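Local coordinates for xylose isomerase-like TIM barrel domain-containing protein (Parabacteroides distasonis, PDB 4KW2) that is of unknown function but has a xylose isomerase-like TIM barrel and is probably an enzyme, at residues D187-N191 and E229-Q233; L221-V227 and F259-C263; V201-L207 and L238-D244; A118-E124 and M142-N148. All blocks are in the same frame, centred on the assembly; numbering follows the deposited sequence.

Contact 1 of 4, residues D187-N191 and E229-Q233; sequences DPLKN and ELKRQ
The turn at L189 runs beside the last part of helix 222-232, with its CA 7.6 Å from the CA of E229. The D187 and E229 carboxylates approach from opposite directions, with their planes 30° apart. D187 OD2 is only 2.8 Å from E229 OE2, although both are acceptors. Such crowding would probably raise the pKa of one acid. K182 offers both a long, weak ion pair. D187 CG stands anti to the backbone N (chi1 -174°). OD1 then bends back to L189 N and K190 N in weak bonds, the first of which makes an Asx turn. L189 fills the gap between the segments. Its CD1 lies 3.6 Å from E229 OE1, and its CD2 meets L230 CD2 at 3.8 Å, the two side chains at about a right angle. Q233 is extended and reaches back, so that NE2 makes a weak bond of 3.0 Å to L189 O. An alanine in place of E229 would keep CB but would probably leave a gap beside L189 CD1 and cost K182 an anionic neighbour. The contact ties the connection between strands 172-178 and 199-204 to the outer helical layer of the TIM barrel.

Contact 2 of 4, residues L221-V227 and F259-C263; sequences LPVKAFV and FLQKC
Two neighbouring helices of the outer TIM-barrel layer, 222-232 and 250-262, pack here through V223, V227, F259 and L260. F259 is the main wedge. V223 CG1 comes within 3.5 Å of F259 CD2, with the valine at about a right angle to the phenylalanine side chain. This methyl sits between the backbone N and the carbonyl carbon (chi1 68°), while CG2 is turned toward F259 CB and L260 CG. K224 passes the far part of the ring obliquely. Its CG and CE lie along CD1 and CE1, and its NZ is 3.6 Å from F259 CE1. L221, the N-cap residue of helix 222-232, touches the ring end with CD1, 4.2 Å from F259 CZ. In the chain, helix 222-232 leads into barrel strand 238-241 and helix 250-262 follows it. On the barrel side, L260 CD2 meets the edge of the F226 ring in its plane, 3.8 Å from F226 CD2. The same ring makes an edge-to-face contact with W181. V227 turns CG2 to the end of helix 250-262 and CG1 to C263 just beyond it. CG2 rests 3.4 Å from F259 O, and CG1 is 3.4 Å from C263 SG, although C263 is poorly ordered. F56 of the second subunit packs on L221 and P222.

Contact 3 of 4, residues V201-L207 and L238-D244; sequences VAHLKDL and LISIEYD
V201-L204 and L238-I241 pair as parallel strands, 4.7 Å apart at closest approach and inclined by 22°. Four backbone bonds join them and their continuation, from A202 N to L238 O through to E242 N to L204 O. The tight part faces the helices. L204 CD1 lies 4.0 Å from I239 CG2, and L204 CD2 meets I241 CG2. Further on, L207 CD2 touches I241 CD1 at 3.8 Å, and I253 of helix 250-262 packs on both residues. On the opposite face, H203 CD2 rests 3.9 Å from S240 CB, and the polar ends of H203 and S240 both bond to E52. The solvent side lies past the C-terminal strand ends, where K205 and D206 are exposed and waters enter. E242 is bent at chi2 (-85°), which brings OE1 round to accept D206 N at 3.0 Å in a nearly straight bond. Its OE2 shares a water with D206 OD1. K205 NZ stays 4.5 Å from E242 OE1, beyond a salt bridge. L207 N still bonds to E242 O, and a second water links L207 O to D244 N. D244 OD2 forms a salt bridge with K247 of the third subunit. Strand 199-204, helix 222-232 and strand 238-241 form a beta-alpha-beta unit of the TIM barrel, and the hydrated loops follow the C-terminal ends of its strands.

Contact 4 of 4, residues A118-E124 and M142-N148; sequences AHIVTVE and MEVAIHN
Strands 120-123 and 143-146 run parallel, 4.7 Å apart at closest approach and 25° from aligned. Five backbone bonds hold them and their ends, from E143 N to H119 O through to H147 N to V123 O. On the helix side, V123 CG2 presses on V144 CG1 at 3.5 Å, the side chains crossing at about a right angle. V121 CG1 meets CG of selenomethionine M142 at 4.0 Å. M142 then curls at chi2 and chi3, which brings SE to 3.5 Å from H119 C and CE close to A118 O. With a glycine in place of V121, both methyls would go, M142 CG would probably lose these neighbours, and a gap would be likely to open toward F109 and A113. On the other face, T122 CG2 touches A145 CB at 3.9 Å, while T122 OG1 bonds to E52. E143 forms a salt bridge with K200. Beyond the strands, the H147 ring is held by ND1, which gives a bond of 2.8 Å to N148 O in the ring plane. The E124 carboxylate plane is turned only 20° from that of the ring, but its OE1 is buried without a polar partner. Strand 120-123, helix 130-140 and strand 143-146 make a beta-alpha-beta unit of the TIM barrel.

Overall arrangement
Contacts 3 and 4 belong to one closed parallel sheet, with centres about 15 Å apart. They meet inside the barrel, where V201 CG2 lies 3.8 Å from A145 CB, and E52 bonds to residues of both. Contacts 1 and 2 share helix 222-232 outside the sheet, with centres about 12 Å apart. This helix packs inward on contact 3: F226 CZ lies 3.8 Å from L204 CD1, and L230 packs on I239. Contact 4 touches neither contact 1 nor 2. Active sites of TIM barrels lie at the C-terminal strand ends, but none is established here. The sulfate bound to H119 lies at the N-terminal end of strand 120-123; it and that near D244 probably come from the crystallisation liquor.

Contact 1 of 4, residues D187-N191 and E229-Q233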
loop_
_atom_site.group_PDB
_atom_site.type_symbol
_atom_site.label_atom_id
_atom_site.label_comp_id
_atom_site.label_asym_id
_atom_site.label_seq_id
_atom_site.Cartn_x
_atom_site.Cartn_y
_atom_site.Cartn_z
ATOM N N ASP A 187 1.069 17.647 9.742
ATOM C CA ASP A 187 1.433 18.422 8.563
ATOM C C ASP A 187 2.941 18.292 8.313
ATOM O O ASP A 187 3.738 18.853 9.071
ATOM C CB ASP A 187 1.047 19.885 8.786
ATOM C CG ASP A 187 1.248 20.751 7.552
ATOM O OD1 ASP A 187 2.120 20.441 6.712
ATOM O OD2 ASP A 187 0.530 21.764 7.441
ATOM N N PRO A 188 3.339 17.569 7.241
ATOM C CA PRO A 188 4.769 17.296 7.027
ATOM C C PRO A 188 5.603 18.558 6.817
ATOM O O PRO A 188 6.776 18.593 7.191
ATOM C CB PRO A 188 4.791 16.426 5.757
ATOM C CG PRO A 188 3.379 16.014 5.512
ATOM C CD PRO A 188 2.519 17.081 6.118
ATOM N N LEU A 189 4.990 19.578 6.224
ATOM C CA LEU A 189 5.663 20.846 5.966
ATOM C C LEU A 189 5.962 21.606 7.257
ATOM O O LEU A 189 7.042 22.182 7.399
ATOM C CB LEU A 189 4.818 21.714 5.032
ATOM C CG LEU A 189 4.520 21.137 3.646
ATOM C CD1 LEU A 189 3.585 22.068 2.891
ATOM C CD2 LEU A 189 5.810 20.909 2.870
ATOM N N LYS A 190 5.012 21.596 8.194
ATOM C CA LYS A 190 5.188 22.256 9.498
ATOM C C LYS A 190 6.270 21.613 10.380
ATOM O O LYS A 190 6.746 22.237 11.327
ATOM C CB LYS A 190 3.860 22.315 10.264
ATOM C CG LYS A 190 2.918 23.412 9.787
ATOM C CD LYS A 190 1.517 23.269 10.368
ATOM C CE LYS A 190 1.490 23.436 11.882
ATOM N NZ LYS A 190 0.139 23.142 12.433
ATOM N N ASN A 191 6.654 20.376 10.073
ATOM C CA ASN A 191 7.781 19.727 10.750
ATOM C C ASN A 191 9.144 20.290 10.329
ATOM O O ASN A 191 10.152 20.000 10.971
ATOM C CB ASN A 191 7.763 18.216 10.505
ATOM C CG ASN A 191 6.497 17.552 11.017
ATOM O OD1 ASN A 191 5.706 18.162 11.736
ATOM N ND2 ASN A 191 6.300 16.292 10.645
ATOM N N GLU A 229 0.860 26.831 1.558
ATOM C CA GLU A 229 1.824 26.520 2.614
ATOM C C GLU A 229 3.253 26.563 2.106
ATOM O O GLU A 229 4.141 27.061 2.790
ATOM C CB GLU A 229 1.552 25.157 3.242
ATOM C CG GLU A 229 0.400 25.176 4.225
ATOM C CD GLU A 229 0.516 24.138 5.324
ATOM O OE1 GLU A 229 1.623 23.585 5.545
ATOM O OE2 GLU A 229 -0.520 23.876 5.973
ATOM N N LEU A 230 3.474 26.031 0.913
ATOM C CA LEU A 230 4.786 26.103 0.302
ATOM C C LEU A 230 5.210 27.560 0.128
ATOM O O LEU A 230 6.359 27.895 0.390
ATOM C CB LEU A 230 4.800 25.382 -1.047
ATOM C CG LEU A 230 4.652 23.863 -1.013
ATOM C CD1 LEU A 230 4.696 23.337 -2.437
ATOM C CD2 LEU A 230 5.733 23.213 -0.163
ATOM N N LYS A 231 4.288 28.414 -0.315
ATOM C CA LYS A 231 4.554 29.852 -0.428
ATOM C C LYS A 231 4.907 30.462 0.926
ATOM O O LYS A 231 5.870 31.219 1.037
ATOM C CB LYS A 231 3.347 30.603 -1.004
ATOM C CG LYS A 231 3.393 30.841 -2.507
ATOM C CD LYS A 231 2.501 32.013 -2.906
ATOM C CE LYS A 231 3.163 33.359 -2.618
ATOM N NZ LYS A 231 2.207 34.504 -2.649
ATOM N N ARG A 232 4.123 30.114 1.943
ATOM C CA ARG A 232 4.320 30.653 3.288
ATOM C C ARG A 232 5.671 30.231 3.869
ATOM O O ARG A 232 6.330 31.019 4.533
ATOM C CB ARG A 232 3.167 30.254 4.223
ATOM C CG ARG A 232 1.852 30.957 3.896
ATOM C CD ARG A 232 0.905 31.022 5.082
ATOM N NE ARG A 232 0.453 29.710 5.535
ATOM C CZ ARG A 232 -0.615 29.076 5.055
ATOM N NH1 ARG A 232 -1.346 29.625 4.092
ATOM N NH2 ARG A 232 -0.947 27.889 5.537
ATOM N N GLN A 233 6.090 29.001 3.601
ATOM C CA GLN A 233 7.398 28.521 4.060
ATOM C C GLN A 233 8.539 28.869 3.103
ATOM O O GLN A 233 9.683 28.496 3.344
ATOM C CB GLN A 233 7.353 27.013 4.298
ATOM C CG GLN A 233 6.536 26.642 5.524
ATOM C CD GLN A 233 6.386 25.146 5.708
ATOM O OE1 GLN A 233 5.338 24.672 6.151
ATOM N NE2 GLN A 233 7.436 24.392 5.377
#

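Contact 2 of 4, residues L221-V227 and F259-C263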
loop_
_atom_site.group_PDB
_atom_site.type_symbol
_atom_site.label_atom_id
_atom_site.label_comp_id
_atom_site.label_asym_id
_atom_site.label_seq_id
_atom_site.Cartn_x
_atom_site.Cartn_y
_atom_site.Cartn_z
ATOM N N LEU A 221 -9.687 23.717 -1.799
ATOM C CA LEU A 221 -9.073 22.603 -2.532
ATOM C C LEU A 221 -7.731 22.253 -1.897
ATOM O O LEU A 221 -6.912 23.140 -1.701
ATOM C CB LEU A 221 -8.843 22.955 -4.002
ATOM C CG LEU A 221 -9.959 22.760 -5.031
ATOM C CD1 LEU A 221 -9.423 23.141 -6.401
ATOM C CD2 LEU A 221 -10.478 21.333 -5.057
ATOM N N PRO A 222 -7.500 20.965 -1.568
ATOM C CA PRO A 222 -6.274 20.604 -0.856
ATOM C C PRO A 222 -4.983 21.021 -1.552
ATOM O O PRO A 222 -4.011 21.373 -0.883
ATOM C CB PRO A 222 -6.359 19.075 -0.763
ATOM C CG PRO A 222 -7.816 18.797 -0.754
ATOM C CD PRO A 222 -8.420 19.819 -1.676
ATOM N N VAL A 223 -4.967 20.952 -2.880
ATOM C CA VAL A 223 -3.789 21.357 -3.641
ATOM C C VAL A 223 -3.553 22.868 -3.519
ATOM O O VAL A 223 -2.405 23.312 -3.516
ATOM C CB VAL A 223 -3.891 20.941 -5.126
ATOM C CG1 VAL A 223 -4.990 21.718 -5.847
ATOM C CG2 VAL A 223 -2.553 21.124 -5.831
ATOM N N LYS A 224 -4.631 23.651 -3.424
ATOM C CA LYS A 224 -4.508 25.099 -3.236
ATOM C C LYS A 224 -3.909 25.399 -1.864
ATOM O O LYS A 224 -3.014 26.236 -1.738
ATOM C CB LYS A 224 -5.865 25.803 -3.371
ATOM C CG LYS A 224 -6.313 26.094 -4.797
ATOM C CD LYS A 224 -7.473 27.085 -4.796
ATOM C CE LYS A 224 -7.668 27.790 -6.132
ATOM N NZ LYS A 224 -8.824 27.262 -6.910
ATOM N N ALA A 225 -4.403 24.702 -0.842
ATOM C CA ALA A 225 -3.893 24.853 0.519
ATOM C C ALA A 225 -2.434 24.432 0.613
ATOM O O ALA A 225 -1.659 25.030 1.355
ATOM C CB ALA A 225 -4.734 24.044 1.487
ATOM N N PHE A 226 -2.069 23.397 -0.137
ATOM C CA PHE A 226 -0.704 22.885 -0.146
ATOM C C PHE A 226 0.250 23.922 -0.731
ATOM O O PHE A 226 1.287 24.239 -0.149
ATOM C CB PHE A 226 -0.652 21.588 -0.961
ATOM C CG PHE A 226 0.720 21.003 -1.083
ATOM C CD1 PHE A 226 1.369 20.497 0.030
ATOM C CD2 PHE A 226 1.361 20.951 -2.307
ATOM C CE1 PHE A 226 2.635 19.952 -0.073
ATOM C CE2 PHE A 226 2.629 20.405 -2.416
ATOM C CZ PHE A 226 3.268 19.910 -1.296
ATOM N N VAL A 227 -0.124 24.448 -1.886
ATOM C CA VAL A 227 0.632 25.492 -2.563
ATOM C C VAL A 227 0.814 26.724 -1.674
ATOM O O VAL A 227 1.912 27.278 -1.592
ATOM C CB VAL A 227 -0.077 25.873 -3.881
ATOM C CG1 VAL A 227 0.381 27.226 -4.388
ATOM C CG2 VAL A 227 0.166 24.788 -4.925
ATOM N N PHE A 259 -2.011 23.939 -10.428
ATOM C CA PHE A 259 -1.812 24.760 -9.232
ATOM C C PHE A 259 -0.377 24.694 -8.706
ATOM O O PHE A 259 0.142 25.674 -8.173
ATOM C CB PHE A 259 -2.784 24.340 -8.139
ATOM C CG PHE A 259 -4.221 24.512 -8.520
ATOM C CD1 PHE A 259 -4.817 25.765 -8.470
ATOM C CD2 PHE A 259 -4.973 23.427 -8.954
ATOM C CE1 PHE A 259 -6.142 25.929 -8.832
ATOM C CE2 PHE A 259 -6.299 23.583 -9.314
ATOM C CZ PHE A 259 -6.886 24.836 -9.252
ATOM N N LEU A 260 0.254 23.534 -8.852
ATOM C CA LEU A 260 1.629 23.353 -8.412
ATOM C C LEU A 260 2.605 24.184 -9.235
ATOM O O LEU A 260 3.635 24.612 -8.722
ATOM C CB LEU A 260 2.023 21.881 -8.496
ATOM C CG LEU A 260 1.274 20.948 -7.552
ATOM C CD1 LEU A 260 1.533 19.504 -7.953
ATOM C CD2 LEU A 260 1.680 21.196 -6.108
ATOM N N GLN A 261 2.273 24.412 -10.504
ATOM C CA GLN A 261 3.145 25.145 -11.424
ATOM C C GLN A 261 2.788 26.614 -11.571
ATOM O O GLN A 261 3.674 27.456 -11.526
ATOM C CB GLN A 261 3.127 24.494 -12.804
ATOM C CG GLN A 261 3.930 23.212 -12.866
ATOM C CD GLN A 261 3.790 22.509 -14.195
ATOM O OE1 GLN A 261 2.704 22.473 -14.776
ATOM N NE2 GLN A 261 4.890 21.942 -14.686
ATOM N N LYS A 262 1.503 26.921 -11.762
ATOM C CA LYS A 262 1.073 28.299 -12.055
ATOM C C LYS A 262 1.248 29.258 -10.882
ATOM O O LYS A 262 1.272 30.472 -11.082
ATOM C CB LYS A 262 -0.373 28.348 -12.561
ATOM C CG LYS A 262 -0.527 27.792 -13.969
ATOM C CD LYS A 262 -1.957 27.372 -14.287
ATOM C CE LYS A 262 -2.808 28.502 -14.842
ATOM N NZ LYS A 262 -3.972 27.959 -15.600
ATOM N N CYS A 263 1.362 28.729 -9.666
ATOM C CA CYS A 263 1.773 29.553 -8.534
ATOM C C CYS A 263 3.198 30.065 -8.762
ATOM O O CYS A 263 3.499 31.233 -8.504
ATOM C CB CYS A 263 1.701 28.771 -7.226
ATOM S SG CYS A 263 2.223 29.736 -5.785
#

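Contact 3 of 4, residues V201-L207 and L238-D244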
loop_
_atom_site.group_PDB
_atom_site.type_symbol
_atom_site.label_atom_id
_atom_site.label_comp_id
_atom_site.label_asym_id
_atom_site.label_seq_id
_atom_site.Cartn_x
_atom_site.Cartn_y
_atom_site.Cartn_z
ATOM N N VAL A 201 14.092 18.799 -1.482
ATOM C CA VAL A 201 13.169 18.038 -2.313
ATOM C C VAL A 201 11.948 17.614 -1.497
ATOM O O VAL A 201 12.076 17.190 -0.355
ATOM C CB VAL A 201 13.854 16.781 -2.912
ATOM C CG1 VAL A 201 12.874 15.956 -3.742
ATOM C CG2 VAL A 201 15.054 17.183 -3.756
ATOM N N ALA A 202 10.767 17.734 -2.095
ATOM C CA ALA A 202 9.547 17.209 -1.504
ATOM C C ALA A 202 8.989 16.116 -2.407
ATOM O O ALA A 202 8.663 16.369 -3.558
ATOM C CB ALA A 202 8.528 18.320 -1.326
ATOM N N HIS A 203 8.888 14.902 -1.875
ATOM C CA HIS A 203 8.277 13.781 -2.586
ATOM C C HIS A 203 6.775 13.751 -2.368
ATOM O O HIS A 203 6.313 13.561 -1.250
ATOM C CB HIS A 203 8.860 12.456 -2.098
ATOM C CG HIS A 203 10.150 12.085 -2.749
ATOM N ND1 HIS A 203 10.742 10.854 -2.569
ATOM C CD2 HIS A 203 10.954 12.771 -3.593
ATOM C CE1 HIS A 203 11.861 10.802 -3.267
ATOM N NE2 HIS A 203 12.014 11.952 -3.897
ATOM N N LEU A 204 6.021 13.948 -3.441
ATOM C CA LEU A 204 4.585 13.695 -3.446
ATOM C C LEU A 204 4.352 12.314 -4.015
ATOM O O LEU A 204 4.602 12.080 -5.200
ATOM C CB LEU A 204 3.850 14.710 -4.316
ATOM C CG LEU A 204 3.251 15.920 -3.619
ATOM C CD1 LEU A 204 4.308 16.621 -2.780
ATOM C CD2 LEU A 204 2.665 16.848 -4.670
ATOM N N LYS A 205 3.881 11.403 -3.171
ATOM C CA LYS A 205 3.558 10.045 -3.581
ATOM C C LYS A 205 2.057 9.947 -3.839
ATOM O O LYS A 205 1.268 10.603 -3.167
ATOM C CB LYS A 205 3.969 9.065 -2.484
ATOM C CG LYS A 205 3.890 7.599 -2.872
ATOM C CD LYS A 205 4.522 6.724 -1.796
ATOM C CE LYS A 205 4.091 5.267 -1.912
ATOM N NZ LYS A 205 4.477 4.666 -3.219
ATOM N N ASP A 206 1.675 9.125 -4.813
ATOM C CA ASP A 206 0.270 8.871 -5.133
ATOM C C ASP A 206 -0.533 10.160 -5.262
ATOM O O ASP A 206 -1.564 10.336 -4.615
ATOM C CB ASP A 206 -0.355 7.933 -4.096
ATOM C CG ASP A 206 0.212 6.525 -4.179
ATOM O OD1 ASP A 206 0.302 5.982 -5.306
ATOM O OD2 ASP A 206 0.573 5.965 -3.123
ATOM N N LEU A 207 -0.041 11.054 -6.111
ATOM C CA LEU A 207 -0.701 12.317 -6.355
ATOM C C LEU A 207 -2.072 12.039 -6.934
ATOM O O LEU A 207 -2.204 11.207 -7.821
ATOM C CB LEU A 207 0.109 13.182 -7.325
ATOM C CG LEU A 207 -0.495 14.552 -7.643
ATOM C CD1 LEU A 207 -0.692 15.348 -6.370
ATOM C CD2 LEU A 207 0.379 15.308 -8.624
ATOM N N LEU A 238 12.707 21.355 -5.054
ATOM C CA LEU A 238 12.053 20.567 -6.084
ATOM C C LEU A 238 10.872 19.805 -5.495
ATOM O O LEU A 238 11.030 19.062 -4.531
ATOM C CB LEU A 238 13.064 19.595 -6.699
ATOM C CG LEU A 238 12.562 18.540 -7.692
ATOM C CD1 LEU A 238 12.075 19.195 -8.977
ATOM C CD2 LEU A 238 13.653 17.520 -7.977
ATOM N N ILE A 239 9.690 20.001 -6.074
ATOM C CA ILE A 239 8.538 19.151 -5.791
ATOM C C ILE A 239 8.580 18.020 -6.804
ATOM O O ILE A 239 8.359 18.228 -7.999
ATOM C CB ILE A 239 7.190 19.888 -5.925
ATOM C CG1 ILE A 239 7.163 21.135 -5.047
ATOM C CG2 ILE A 239 6.040 18.967 -5.531
ATOM C CD1 ILE A 239 5.912 21.969 -5.237
ATOM N N SER A 240 8.865 16.823 -6.315
ATOM C CA SER A 240 9.035 15.667 -7.165
ATOM C C SER A 240 7.821 14.755 -7.005
ATOM O O SER A 240 7.639 14.122 -5.955
ATOM C CB SER A 240 10.323 14.946 -6.781
ATOM O OG SER A 240 10.722 14.081 -7.815
ATOM N N ILE A 241 6.990 14.694 -8.040
ATOM C CA ILE A 241 5.715 14.003 -7.941
ATOM C C ILE A 241 5.754 12.576 -8.496
ATOM O O ILE A 241 6.437 12.274 -9.480
ATOM C CB ILE A 241 4.564 14.798 -8.605
ATOM C CG1 ILE A 241 4.638 14.751 -10.132
ATOM C CG2 ILE A 241 4.571 16.247 -8.130
ATOM C CD1 ILE A 241 3.320 14.389 -10.776
ATOM N N GLU A 242 5.009 11.704 -7.834
ATOM C CA GLU A 242 4.789 10.347 -8.292
ATOM C C GLU A 242 3.283 10.140 -8.272
ATOM O O GLU A 242 2.584 10.711 -7.424
ATOM C CB GLU A 242 5.496 9.364 -7.347
ATOM C CG GLU A 242 5.547 7.911 -7.813
ATOM C CD GLU A 242 4.312 7.093 -7.456
ATOM O OE1 GLU A 242 3.502 7.505 -6.591
ATOM O OE2 GLU A 242 4.156 6.012 -8.056
ATOM N N TYR A 243 2.776 9.351 -9.208
ATOM C CA TYR A 243 1.395 8.905 -9.138
ATOM C C TYR A 243 1.238 7.506 -9.703
ATOM O O TYR A 243 2.130 6.993 -10.374
ATOM C CB TYR A 243 0.452 9.903 -9.828
ATOM C CG TYR A 243 0.553 10.020 -11.340
ATOM C CD1 TYR A 243 1.425 10.924 -11.934
ATOM C CD2 TYR A 243 -0.266 9.263 -12.174
ATOM C CE1 TYR A 243 1.495 11.062 -13.310
ATOM C CE2 TYR A 243 -0.199 9.390 -13.555
ATOM C CZ TYR A 243 0.682 10.294 -14.116
ATOM O OH TYR A 243 0.742 10.438 -15.480
ATOM N N ASP A 244 0.103 6.890 -9.403
ATOM C CA ASP A 244 -0.218 5.575 -9.928
ATOM C C ASP A 244 -0.753 5.742 -11.342
ATOM O O ASP A 244 -1.898 6.157 -11.525
ATOM C CB ASP A 244 -1.259 4.895 -9.037
ATOM C CG ASP A 244 -1.423 3.420 -9.344
ATOM O OD1 ASP A 244 -1.167 3.009 -10.500
ATOM O OD2 ASP A 244 -1.809 2.670 -8.422
HETATM O O HOH W 1 1.808 4.739 -7.261
HETATM O O HOH W 2 -1.748 8.371 -7.871
#

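Contact 4 of 4, residues A118-E124 and M142-N148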
loop_
_atom_site.group_PDB
_atom_site.type_symbol
_atom_site.label_atom_id
_atom_site.label_comp_id
_atom_site.label_asym_id
_atom_site.label_seq_id
_atom_site.Cartn_x
_atom_site.Cartn_y
_atom_site.Cartn_z
ATOM N N ALA A 118 23.015 16.543 -13.419
ATOM C CA ALA A 118 22.064 16.668 -12.329
ATOM C C ALA A 118 22.585 17.690 -11.327
ATOM O O ALA A 118 23.799 17.873 -11.188
ATOM C CB ALA A 118 21.843 15.324 -11.656
ATOM N N HIS A 119 21.662 18.370 -10.653
ATOM C CA HIS A 119 22.011 19.316 -9.589
ATOM C C HIS A 119 21.707 18.750 -8.204
ATOM O O HIS A 119 22.196 19.269 -7.210
ATOM C CB HIS A 119 21.279 20.646 -9.786
ATOM C CG HIS A 119 21.762 21.431 -10.967
ATOM N ND1 HIS A 119 23.079 21.807 -11.121
ATOM C CD2 HIS A 119 21.105 21.920 -12.045
ATOM C CE1 HIS A 119 23.215 22.484 -12.246
ATOM N NE2 HIS A 119 22.031 22.569 -12.824
ATOM N N ILE A 120 20.910 17.685 -8.140
ATOM C CA ILE A 120 20.514 17.087 -6.870
ATOM C C ILE A 120 20.568 15.571 -6.970
ATOM O O ILE A 120 20.318 15.002 -8.025
ATOM C CB ILE A 120 19.068 17.472 -6.474
ATOM C CG1 ILE A 120 18.832 18.978 -6.637
ATOM C CG2 ILE A 120 18.781 17.047 -5.037
ATOM C CD1 ILE A 120 17.407 19.416 -6.365
ATOM N N VAL A 121 20.883 14.920 -5.862
ATOM C CA VAL A 121 20.667 13.487 -5.747
ATOM C C VAL A 121 19.897 13.235 -4.459
ATOM O O VAL A 121 20.160 13.876 -3.440
ATOM C CB VAL A 121 21.985 12.677 -5.775
ATOM C CG1 VAL A 121 22.686 12.848 -7.114
ATOM C CG2 VAL A 121 22.921 13.075 -4.642
ATOM N N THR A 122 18.921 12.335 -4.525
ATOM C CA THR A 122 18.193 11.903 -3.342
ATOM C C THR A 122 18.780 10.575 -2.887
ATOM O O THR A 122 19.047 9.692 -3.706
ATOM C CB THR A 122 16.685 11.773 -3.601
ATOM O OG1 THR A 122 16.463 10.984 -4.770
ATOM C CG2 THR A 122 16.069 13.136 -3.812
ATOM N N VAL A 123 18.989 10.455 -1.577
ATOM C CA VAL A 123 19.771 9.369 -1.003
ATOM C C VAL A 123 19.218 8.912 0.345
ATOM O O VAL A 123 18.623 9.692 1.081
ATOM C CB VAL A 123 21.252 9.781 -0.817
ATOM C CG1 VAL A 123 21.841 10.272 -2.129
ATOM C CG2 VAL A 123 21.402 10.857 0.253
ATOM N N GLU A 124 19.438 7.639 0.653
ATOM C CA GLU A 124 19.013 7.038 1.912
ATOM C C GLU A 124 20.206 6.283 2.491
ATOM O O GLU A 124 20.312 5.069 2.321
ATOM C CB GLU A 124 17.822 6.101 1.677
ATOM C CG GLU A 124 17.244 5.472 2.940
ATOM C CD GLU A 124 15.896 4.800 2.718
ATOM O OE1 GLU A 124 15.101 5.286 1.887
ATOM O OE2 GLU A 124 15.626 3.783 3.388
HETATM N N MSE A 142 27.450 18.886 -5.867
HETATM C CA MSE A 142 26.156 18.225 -5.968
HETATM C C MSE A 142 25.391 18.445 -4.698
HETATM O O MSE A 142 25.925 18.268 -3.606
HETATM C CB MSE A 142 26.420 16.732 -6.160
HETATM C CG MSE A 142 25.168 15.921 -6.485
HETATM SE SE MSE A 142 24.373 16.517 -8.182
HETATM C CE MSE A 142 25.916 16.139 -9.340
ATOM N N GLU A 143 24.129 18.837 -4.819
ATOM C CA GLU A 143 23.261 18.920 -3.655
ATOM C C GLU A 143 22.740 17.533 -3.302
ATOM O O GLU A 143 22.563 16.684 -4.173
ATOM C CB GLU A 143 22.114 19.892 -3.901
ATOM C CG GLU A 143 22.587 21.330 -4.021
ATOM C CD GLU A 143 21.443 22.319 -4.035
ATOM O OE1 GLU A 143 20.518 22.158 -4.864
ATOM O OE2 GLU A 143 21.475 23.258 -3.214
ATOM N N VAL A 144 22.518 17.312 -2.013
ATOM C CA VAL A 144 22.132 16.009 -1.494
ATOM C C VAL A 144 20.872 16.164 -0.647
ATOM O O VAL A 144 20.848 16.953 0.298
ATOM C CB VAL A 144 23.263 15.397 -0.644
ATOM C CG1 VAL A 144 22.884 14.005 -0.156
ATOM C CG2 VAL A 144 24.557 15.346 -1.445
ATOM N N ALA A 145 19.822 15.435 -1.013
ATOM C CA ALA A 145 18.584 15.419 -0.247
ATOM C C ALA A 145 18.452 14.060 0.426
ATOM O O ALA A 145 18.214 13.043 -0.237
ATOM C CB ALA A 145 17.396 15.694 -1.150
ATOM N N ILE A 146 18.613 14.053 1.746
ATOM C CA ILE A 146 18.616 12.824 2.526
ATOM C C ILE A 146 17.190 12.409 2.872
ATOM O O ILE A 146 16.403 13.202 3.372
ATOM C CB ILE A 146 19.473 12.977 3.802
ATOM C CG1 ILE A 146 20.944 13.166 3.410
ATOM C CG2 ILE A 146 19.327 11.766 4.718
ATOM C CD1 ILE A 146 21.805 13.756 4.506
ATOM N N HIS A 147 16.880 11.154 2.576
ATOM C CA HIS A 147 15.587 10.546 2.842
ATOM C C HIS A 147 15.830 9.515 3.948
ATOM O O HIS A 147 16.558 8.546 3.741
ATOM C CB HIS A 147 15.114 9.864 1.555
ATOM C CG HIS A 147 13.681 9.440 1.562
ATOM N ND1 HIS A 147 13.137 8.643 2.548
ATOM C CD2 HIS A 147 12.689 9.662 0.669
ATOM C CE1 HIS A 147 11.864 8.418 2.275
ATOM N NE2 HIS A 147 11.568 9.023 1.139
ATOM N N ASN A 148 15.251 9.727 5.126
ATOM C CA ASN A 148 15.359 8.744 6.215
ATOM C C ASN A 148 14.445 7.531 5.969
ATOM O O ASN A 148 13.546 7.592 5.127
ATOM C CB ASN A 148 15.092 9.395 7.583
ATOM C CG ASN A 148 13.611 9.606 7.874
ATOM O OD1 ASN A 148 13.161 9.391 8.999
ATOM N ND2 ASN A 148 12.853 10.035 6.870
#